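Local coordinates for protein SCO1, mitochondrial (Saccharomyces cerevisiae, PDB 2B7K), which is required for subunits 1 and 2 of cytochrome c oxidase to accumulate, probably as a copper chaperone of the mitochondrial inner membrane, at residues His25-Tyr30 with Gly109-Phe114. Sequence-based numbering, arbitrary orientation.
Sequences HLEDMY and GLTGTF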
# COMPACT_ATOMS: atom_id res chain seq x y z
N HIS A 25 2.21 -2.60 13.98
CA HIS A 25 1.97 -4.02 14.22
C HIS A 25 0.54 -4.35 13.79
O HIS A 25 -0.41 -3.92 14.43
CB HIS A 25 2.14 -4.31 15.72
CG HIS A 25 2.22 -5.76 16.06
ND1 HIS A 25 3.40 -6.45 16.09
CD2 HIS A 25 1.25 -6.65 16.39
CE1 HIS A 25 3.17 -7.71 16.43
NE2 HIS A 25 1.87 -7.86 16.61
N LEU A 26 0.40 -5.12 12.71
CA LEU A 26 -0.93 -5.48 12.21
C LEU A 26 -0.97 -6.97 11.91
O LEU A 26 -0.09 -7.71 12.33
CB LEU A 26 -1.23 -4.69 10.92
CG LEU A 26 -1.19 -3.16 11.03
CD1 LEU A 26 -1.09 -2.53 9.65
CD2 LEU A 26 -2.44 -2.67 11.76
N GLU A 27 -2.00 -7.40 11.20
CA GLU A 27 -2.13 -8.80 10.79
C GLU A 27 -2.56 -8.76 9.32
O GLU A 27 -3.24 -7.83 8.91
CB GLU A 27 -3.20 -9.52 11.61
CG GLU A 27 -4.61 -8.97 11.42
CD GLU A 27 -5.68 -9.80 12.11
OE1 GLU A 27 -6.81 -9.30 12.24
OE2 GLU A 27 -5.40 -10.95 12.51
N ASP A 28 -2.15 -9.74 8.52
CA ASP A 28 -2.60 -9.72 7.14
C ASP A 28 -3.95 -10.42 7.10
O ASP A 28 -4.41 -10.93 8.13
CB ASP A 28 -1.58 -10.36 6.17
CG ASP A 28 -1.36 -11.83 6.42
OD1 ASP A 28 -2.20 -12.49 7.08
OD2 ASP A 28 -0.33 -12.35 5.93
N MET A 29 -4.59 -10.45 5.94
CA MET A 29 -5.91 -11.05 5.82
C MET A 29 -5.97 -12.55 6.04
O MET A 29 -7.05 -13.14 6.03
CB MET A 29 -6.52 -10.69 4.47
CG MET A 29 -5.69 -11.12 3.28
SD MET A 29 -6.24 -10.23 1.83
CE MET A 29 -5.69 -11.31 0.52
N TYR A 30 -4.81 -13.17 6.24
CA TYR A 30 -4.77 -14.60 6.50
C TYR A 30 -4.48 -14.85 7.97
O TYR A 30 -4.46 -15.99 8.43
CB TYR A 30 -3.72 -15.26 5.61
CG TYR A 30 -4.04 -15.11 4.14
CD1 TYR A 30 -3.30 -14.26 3.33
CD2 TYR A 30 -5.13 -15.78 3.58
CE1 TYR A 30 -3.63 -14.07 1.98
CE2 TYR A 30 -5.47 -15.60 2.24
CZ TYR A 30 -4.72 -14.75 1.45
OH TYR A 30 -5.07 -14.57 0.14
N GLY A 109 -4.13 -7.52 2.09
CA GLY A 109 -4.87 -6.67 3.00
C GLY A 109 -4.35 -6.79 4.42
O GLY A 109 -4.06 -7.89 4.89
N LEU A 110 -4.21 -5.65 5.10
CA LEU A 110 -3.73 -5.63 6.48
C LEU A 110 -4.78 -4.96 7.36
O LEU A 110 -5.40 -3.98 6.96
CB LEU A 110 -2.43 -4.83 6.63
CG LEU A 110 -1.21 -5.22 5.79
CD1 LEU A 110 -0.01 -4.38 6.23
CD2 LEU A 110 -0.91 -6.71 5.96
N THR A 111 -4.97 -5.50 8.56
CA THR A 111 -5.93 -4.93 9.49
C THR A 111 -5.46 -5.24 10.90
O THR A 111 -4.37 -5.76 11.10
CB THR A 111 -7.35 -5.51 9.26
OG1 THR A 111 -8.27 -4.85 10.14
CG2 THR A 111 -7.37 -7.01 9.52
N GLY A 112 -6.29 -4.91 11.88
CA GLY A 112 -5.91 -5.17 13.26
C GLY A 112 -6.91 -4.56 14.21
O GLY A 112 -8.05 -4.29 13.83
N THR A 113 -6.50 -4.35 15.45
CA THR A 113 -7.38 -3.75 16.44
C THR A 113 -7.44 -2.25 16.16
O THR A 113 -6.65 -1.73 15.39
CB THR A 113 -6.84 -3.96 17.85
OG1 THR A 113 -5.53 -3.39 17.94
CG2 THR A 113 -6.78 -5.45 18.19
N PHE A 114 -8.38 -1.57 16.80
CA PHE A 114 -8.50 -0.12 16.61
C PHE A 114 -7.17 0.55 16.93
O PHE A 114 -6.70 1.41 16.18
CB PHE A 114 -9.57 0.46 17.54
CG PHE A 114 -10.96 0.42 16.97
CD1 PHE A 114 -11.77 1.55 17.03
CD2 PHE A 114 -11.46 -0.74 16.40
CE1 PHE A 114 -13.06 1.52 16.52
CE2 PHE A 114 -12.75 -0.79 15.89
CZ PHE A 114 -13.56 0.35 15.95
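M29, whose SD takes a weak N-H...S bond from the backbone N of G109 (3.4 Å), lays its CG over one face of the Y30 ring, 3.8 Å above the plane and displaced toward the rim. The D28 carboxylate is met from above its plane, 50° out of it, where Y30 N donates to OD1 at 2.8 Å and closes an Asx turn; N32 N donates to the same oxygen. This turn ends strand 25-28, which pairs antiparallel with strand 108-111 in the thioredoxin-like sheet of the SCO1/SenC domain. E27 and T111 form the hydrogen-bonded pair: E27 N reaches T111 O at 2.9 Å, and T111 N returns a nearly straight bond to E27 O. On one face their side chains run alongside each other; a chi1 of 63° and a stretched-out chain bring E27 OE1 within 3.6 Å of T111 CG2, while T111 OG1 bonds to D91 O. L110 occupies the opposite face. L26 points toward the partner strand and crosses L110 at about a right angle, CD1 lying 4.0 Å from L110 CB; both side chains touch I84 of strand 80-85, beyond strand 108-111. Trimming L26 to an alanine removes CD1 and CD2 and is likely to leave a gap against L110 and I84. D28 and L110 make the non-hydrogen-bonded pair, with L110 CD2 packed 3.7 Å from D28 CB.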